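PDB 6VBK: Lon211, which forms the N-terminal domain of a mycobacterial ATP-dependent Lon protease and probably helps to recognise and bind its protein substrates. Local coordinates for residues B[23-28]-B[188-193]; B[68-71]-B[76-79]; B[143-148]-B[201-206]. All coordinates share one frame; numbering follows the deposited sequence.

How the contacts relate
The three contacts run from the beta-sheet part of the domain out into its helices. Contact 2 ties strand 65-70 to the residues leading into strand 79-88. Contact 1 sets the end of helix 183-191 on the loop between strands 9-19 and 29-33, and contact 3 joins helix 195-207 to helix 133-153. Contacts 1 and 2 have centres 10 Å apart and touch, for instance where Leu190 and Val23 pack on Pro70 and Val24 on Leu68. In sequence, contact 2 is nested inside the loop closed by contact 1. Contacts 1 and 3 lie 16 Å apart, centre to centre, and are bridged by Trp205 packing on Val189. Contacts 2 and 3 do not touch; their nearest atoms are about 12 Å apart.

Contact 1 (B[23-28]-B[188-193]); sequences VVLPGM and EVLETV
Leu25 and Leu190 meet through different rotamers. Leu25 holds CG anti to its carbonyl carbon (chi1 -63°), which carries both methyls to the helix. Leu190 holds CG anti to the backbone N (chi1 -180°), and its flank is left facing Leu25. Leu25 then touches two helix residues with its two branches. CD2 lies 3.7 Å from Leu190 CB, and CD1 lies 3.7 Å from Val189 CG1. The Leu25 and Val189 side chains cross at about a right angle. Val23 CG1 extends the apolar patch to Leu190 CD2, at 4.0 Å.

The contact seats the last turn of helix 183-191 on the connection between strands 9-19 and 29-33, in the PUA-like substrate-binding domain of Lon. That connection ends in a type II beta turn from Leu25 to Met28, closed by Met28 N to Leu25 O at 3.1 Å. Gly27 supplies the positive phi such a turn needs at its third position. Met28 SD also takes a weak hydrogen bond from Leu25 N. At the helix end, the carbonyls of Val189 and Leu190 are both bound by the guanidinium of Arg105.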
# COMPACT_ATOMS: atom_id res chain seq x y z
N VAL B 23 8.70 16.12 19.69
CA VAL B 23 7.95 15.42 18.61
C VAL B 23 7.92 16.33 17.38
O VAL B 23 7.53 17.50 17.53
CB VAL B 23 6.53 15.07 19.07
CG1 VAL B 23 5.65 14.62 17.91
CG2 VAL B 23 6.53 14.02 20.17
N VAL B 24 8.30 15.80 16.22
CA VAL B 24 8.28 16.60 14.96
C VAL B 24 6.96 16.32 14.25
O VAL B 24 6.74 15.17 13.83
CB VAL B 24 9.49 16.28 14.07
CG1 VAL B 24 9.46 17.08 12.78
CG2 VAL B 24 10.80 16.50 14.80
N LEU B 25 6.10 17.33 14.15
CA LEU B 25 4.81 17.18 13.49
C LEU B 25 4.91 17.66 12.05
O LEU B 25 5.83 18.40 11.68
CB LEU B 25 3.74 17.98 14.24
CG LEU B 25 3.46 17.54 15.67
CD1 LEU B 25 2.43 18.44 16.33
CD2 LEU B 25 3.02 16.09 15.71
N PRO B 26 3.99 17.22 11.19
CA PRO B 26 3.98 17.72 9.81
C PRO B 26 3.87 19.24 9.77
O PRO B 26 3.08 19.84 10.50
CB PRO B 26 2.76 17.04 9.19
CG PRO B 26 2.60 15.79 9.98
CD PRO B 26 3.00 16.14 11.38
N GLY B 27 4.67 19.86 8.91
CA GLY B 27 4.72 21.30 8.80
C GLY B 27 5.80 21.97 9.62
O GLY B 27 6.01 23.18 9.46
N MET B 28 6.48 21.23 10.49
CA MET B 28 7.54 21.80 11.33
C MET B 28 8.90 21.59 10.68
O MET B 28 9.11 20.66 9.89
CB MET B 28 7.53 21.16 12.72
CG MET B 28 6.28 21.43 13.54
SD MET B 28 6.26 20.50 15.09
CE MET B 28 7.76 21.07 15.88
N GLU B 188 0.11 12.34 20.97
CA GLU B 188 -1.31 12.16 20.66
C GLU B 188 -1.74 13.05 19.50
O GLU B 188 -2.61 12.66 18.71
CB GLU B 188 -2.16 12.43 21.89
CG GLU B 188 -3.60 11.96 21.75
CD GLU B 188 -4.43 12.23 22.98
OE1 GLU B 188 -5.67 12.10 22.90
OE2 GLU B 188 -3.86 12.58 24.04
N VAL B 189 -1.16 14.25 19.39
CA VAL B 189 -1.39 15.07 18.20
C VAL B 189 -0.86 14.36 16.97
O VAL B 189 -1.50 14.33 15.92
CB VAL B 189 -0.75 16.46 18.38
CG1 VAL B 189 -1.02 17.33 17.16
CG2 VAL B 189 -1.27 17.13 19.63
N LEU B 190 0.33 13.76 17.09
CA LEU B 190 0.87 12.95 16.00
C LEU B 190 0.02 11.71 15.75
O LEU B 190 -0.01 11.19 14.63
CB LEU B 190 2.31 12.56 16.31
CG LEU B 190 3.08 11.71 15.30
CD1 LEU B 190 3.10 12.40 13.95
CD2 LEU B 190 4.49 11.46 15.80
N GLU B 191 -0.73 11.31 16.78
CA GLU B 191 -1.58 10.08 16.73
C GLU B 191 -2.91 10.30 16.00
O GLU B 191 -3.26 9.43 15.19
CB GLU B 191 -1.87 9.60 18.15
CG GLU B 191 -2.98 8.56 18.20
CD GLU B 191 -3.69 8.42 19.54
OE1 GLU B 191 -4.94 8.34 19.53
OE2 GLU B 191 -3.01 8.41 20.58
N THR B 192 -3.61 11.42 16.23
CA THR B 192 -4.96 11.55 15.61
C THR B 192 -4.90 12.22 14.23
O THR B 192 -4.64 13.43 14.17
CB THR B 192 -5.93 12.25 16.57
OG1 THR B 192 -5.43 13.54 16.91
CG2 THR B 192 -6.19 11.43 17.82
N VAL B 193 -5.17 11.44 13.18
CA VAL B 193 -5.16 11.92 11.77
C VAL B 193 -6.27 12.94 11.52
O VAL B 193 -5.98 13.96 10.86
CB VAL B 193 -5.24 10.74 10.78
CG1 VAL B 193 -3.94 9.95 10.75
CG2 VAL B 193 -6.40 9.81 11.07

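Contact 2 (B[68-71]-B[76-79]); sequences LVPR and YADV
Tyr76 meets Val69 of strand 65-70 and Arg71 just beyond its end, with different parts of its ring. Arg71 CD lies over one face of the Tyr76 ring, 3.6 Å from its centroid, a CH-pi contact. The two side chains run side by side in the same direction. A bend at chi3 of Arg71 (83°) swings the guanidinium so that NH2 meets the phenol oxygen, with the two planes 78° apart. Arg71 NH2 makes a short but poorly aligned, weak hydrogen bond to Tyr76 OH at 2.6 Å. Val69 comes in at the edge of the same ring, near its plane, with Val69 CG1 3.7 Å from Tyr76 CD2.

Ala77 follows. Its backbone N gives a weak bond to Pro70 O at 3.5 Å, with an N-H...O angle of 131°. Its methyl packs on the proline ring, with Ala77 CB 3.8 Å from Pro70 CD. Farther along, Val79 turns its carbonyl to the same ring, and Val79 O lies 4.0 Å from Pro70 CD. Proline has no N-H to offer that oxygen. Strand pairing is seen farther back, where Leu68 bonds with Thr81 through the backbone. The segments thus form the loop end of a beta hairpin made by strands 65-70 and 79-88.

Arg71 NH1 makes a salt bridge to Glu39, which probably balances much of the charge. The face contact at CD and the weak bond from NH2 to the hydroxyl together probably help to hold the Arg71 side chain along the Tyr76 ring.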
# COMPACT_ATOMS: atom_id res chain seq x y z
N LEU B 68 10.67 10.20 11.44
CA LEU B 68 10.90 10.77 12.77
C LEU B 68 9.89 10.18 13.74
O LEU B 68 8.70 10.53 13.69
CB LEU B 68 10.81 12.29 12.71
CG LEU B 68 11.65 12.94 11.61
CD1 LEU B 68 11.17 14.35 11.35
CD2 LEU B 68 13.12 12.94 11.98
N VAL B 69 10.34 9.29 14.61
CA VAL B 69 9.47 8.54 15.51
C VAL B 69 9.82 8.92 16.95
O VAL B 69 10.97 8.77 17.37
CB VAL B 69 9.61 7.02 15.31
CG1 VAL B 69 8.56 6.29 16.13
CG2 VAL B 69 9.51 6.67 13.84
N PRO B 70 8.79 9.43 17.84
CA PRO B 70 8.64 9.93 19.45
C PRO B 70 8.89 8.67 20.29
O PRO B 70 7.98 7.88 20.42
CB PRO B 70 7.22 10.46 19.58
CG PRO B 70 6.85 10.78 18.16
CD PRO B 70 7.42 9.62 17.37
N ARG B 71 10.13 8.48 20.77
CA ARG B 71 10.43 7.28 21.60
C ARG B 71 11.05 7.69 22.94
O ARG B 71 12.11 8.33 22.92
CB ARG B 71 11.41 6.36 20.87
CG ARG B 71 11.96 5.24 21.74
CD ARG B 71 13.18 4.55 21.15
NE ARG B 71 14.43 5.25 21.40
CZ ARG B 71 15.60 4.89 20.88
NH1 ARG B 71 16.69 5.58 21.16
NH2 ARG B 71 15.67 3.84 20.08
N TYR B 76 8.25 2.84 20.83
CA TYR B 76 8.13 3.77 19.67
C TYR B 76 6.65 4.03 19.34
O TYR B 76 5.85 3.06 19.34
CB TYR B 76 8.72 3.12 18.42
CG TYR B 76 10.22 3.04 18.35
CD1 TYR B 76 10.93 2.11 19.10
CD2 TYR B 76 10.94 3.87 17.51
CE1 TYR B 76 12.31 2.03 19.04
CE2 TYR B 76 12.32 3.80 17.43
CZ TYR B 76 13.01 2.88 18.19
OH TYR B 76 14.37 2.81 18.12
N ALA B 77 6.31 5.25 18.91
CA ALA B 77 4.91 5.58 18.65
C ALA B 77 4.41 4.83 17.42
O ALA B 77 5.17 4.44 16.54
CB ALA B 77 4.74 7.08 18.46
N ASP B 78 3.09 4.62 17.38
CA ASP B 78 2.47 3.93 16.25
C ASP B 78 2.46 4.77 14.98
O ASP B 78 2.21 4.23 13.90
CB ASP B 78 1.05 3.51 16.61
CG ASP B 78 0.21 4.66 17.13
OD1 ASP B 78 0.39 5.04 18.31
OD2 ASP B 78 -0.61 5.20 16.36
N VAL B 79 2.73 6.07 15.08
CA VAL B 79 2.77 6.96 13.93
C VAL B 79 4.05 7.79 14.01
O VAL B 79 4.38 8.34 15.07
CB VAL B 79 1.54 7.88 13.88
CG1 VAL B 79 1.75 9.02 12.88
CG2 VAL B 79 0.30 7.08 13.51

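Contact 3 (B[143-148]-B[201-206]); sequences KGLVSA and LVIGWT
Segments 143-148 of helix 133-153 and 201-206 of helix 195-207 run in broadly the same direction, with segment axes 38° apart and 9.9 Å from each other at closest approach, and the backbones come nearest at Leu145 and Thr206. Leu145 carries most of the contact. Its side chain lies across Ile203 and Thr206, which are three residues apart on the facing helix. At its base, Leu145 CB touches Thr206 CG2 at 3.7 Å. At its end, Leu145 CD1 lies 3.7 Å from Ile203 CG2 and reaches the carbonyl of the same residue as well. The Leu145 and Ile203 side chains cross at about a right angle. Thr206 can offer a methyl here because CG2 stands anti to the backbone N, while OG1 is turned to its own helix.

Ile203 and Thr206 also pack on Tyr142, which lies just before segment 143-148 on helix 133-153, as does Val202.

Ser147 OG bonds back to Lys143 O at 2.7 Å, from 39° out of the carbonyl plane. Ser147 N reaches the same oxygen from the opposite face. The amine of Lys143 is held by the backbone carbonyl of Ile165.

Trp205 carries the packing on to helix 183-191. Such apolar contacts between neighbouring helices build the helical bundle that follows the beta-sheet part in the N domains of Lon proteases.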
# COMPACT_ATOMS: atom_id res chain seq x y z
N LYS B 143 -7.30 29.86 17.01
CA LYS B 143 -6.39 30.97 16.77
C LYS B 143 -6.47 32.00 17.89
O LYS B 143 -5.44 32.56 18.31
CB LYS B 143 -6.70 31.62 15.42
CG LYS B 143 -6.23 30.81 14.22
CD LYS B 143 -6.56 31.51 12.92
CE LYS B 143 -6.09 30.70 11.73
NZ LYS B 143 -6.44 31.34 10.43
N GLY B 144 -7.68 32.27 18.39
CA GLY B 144 -7.82 33.22 19.48
C GLY B 144 -7.13 32.76 20.76
O GLY B 144 -6.63 33.58 21.53
N LEU B 145 -7.10 31.44 20.99
CA LEU B 145 -6.45 30.92 22.19
C LEU B 145 -4.94 31.03 22.09
O LEU B 145 -4.27 31.52 23.01
CB LEU B 145 -6.87 29.47 22.42
CG LEU B 145 -8.37 29.17 22.42
CD1 LEU B 145 -8.63 27.69 22.68
CD2 LEU B 145 -9.08 30.03 23.46
N VAL B 146 -4.37 30.59 20.96
CA VAL B 146 -2.92 30.63 20.81
C VAL B 146 -2.43 32.06 20.66
O VAL B 146 -1.29 32.38 21.03
CB VAL B 146 -2.49 29.75 19.61
CG1 VAL B 146 -3.02 30.31 18.30
CG2 VAL B 146 -0.97 29.61 19.57
N SER B 147 -3.27 32.96 20.15
CA SER B 147 -2.87 34.36 20.03
C SER B 147 -2.66 34.99 21.40
O SER B 147 -1.71 35.75 21.61
CB SER B 147 -3.90 35.15 19.23
OG SER B 147 -3.93 34.73 17.88
N ALA B 148 -3.55 34.69 22.36
CA ALA B 148 -3.42 35.25 23.69
C ALA B 148 -2.13 34.79 24.36
O ALA B 148 -1.45 35.58 25.03
CB ALA B 148 -4.63 34.88 24.54
N LEU B 201 -8.80 18.57 20.40
CA LEU B 201 -7.88 18.17 21.45
C LEU B 201 -7.04 19.34 21.94
O LEU B 201 -6.93 19.57 23.15
CB LEU B 201 -6.97 17.04 20.95
CG LEU B 201 -7.51 15.61 20.98
CD1 LEU B 201 -6.64 14.69 20.15
CD2 LEU B 201 -7.60 15.11 22.41
N VAL B 202 -6.42 20.08 21.02
CA VAL B 202 -5.49 21.13 21.42
C VAL B 202 -6.23 22.34 21.98
O VAL B 202 -5.68 23.08 22.81
CB VAL B 202 -4.58 21.52 20.23
CG1 VAL B 202 -5.39 22.16 19.12
CG2 VAL B 202 -3.46 22.44 20.69
N ILE B 203 -7.48 22.57 21.56
CA ILE B 203 -8.26 23.68 22.10
C ILE B 203 -8.50 23.48 23.59
O ILE B 203 -8.39 24.42 24.39
CB ILE B 203 -9.58 23.84 21.32
CG1 ILE B 203 -9.33 24.55 19.99
CG2 ILE B 203 -10.61 24.59 22.15
CD1 ILE B 203 -10.56 24.61 19.10
N GLY B 204 -8.81 22.24 24.00
CA GLY B 204 -9.00 21.97 25.41
C GLY B 204 -7.72 22.10 26.21
O GLY B 204 -7.73 22.64 27.32
N TRP B 205 -6.61 21.61 25.67
CA TRP B 205 -5.33 21.73 26.37
C TRP B 205 -4.87 23.18 26.45
O TRP B 205 -4.25 23.57 27.44
CB TRP B 205 -4.26 20.88 25.67
CG TRP B 205 -4.63 19.43 25.53
CD1 TRP B 205 -5.55 18.75 26.28
CD2 TRP B 205 -4.10 18.50 24.59
NE1 TRP B 205 -5.61 17.44 25.85
CE2 TRP B 205 -4.74 17.26 24.82
CE3 TRP B 205 -3.15 18.59 23.57
CZ2 TRP B 205 -4.45 16.12 24.07
CZ3 TRP B 205 -2.86 17.46 22.82
CH2 TRP B 205 -3.51 16.24 23.08
N THR B 206 -5.17 23.98 25.43
CA THR B 206 -4.76 25.38 25.44
C THR B 206 -5.57 26.18 26.46
O THR B 206 -5.02 27.04 27.15
CB THR B 206 -4.92 25.99 24.05
OG1 THR B 206 -4.37 25.10 23.07
CG2 THR B 206 -4.21 27.33 23.97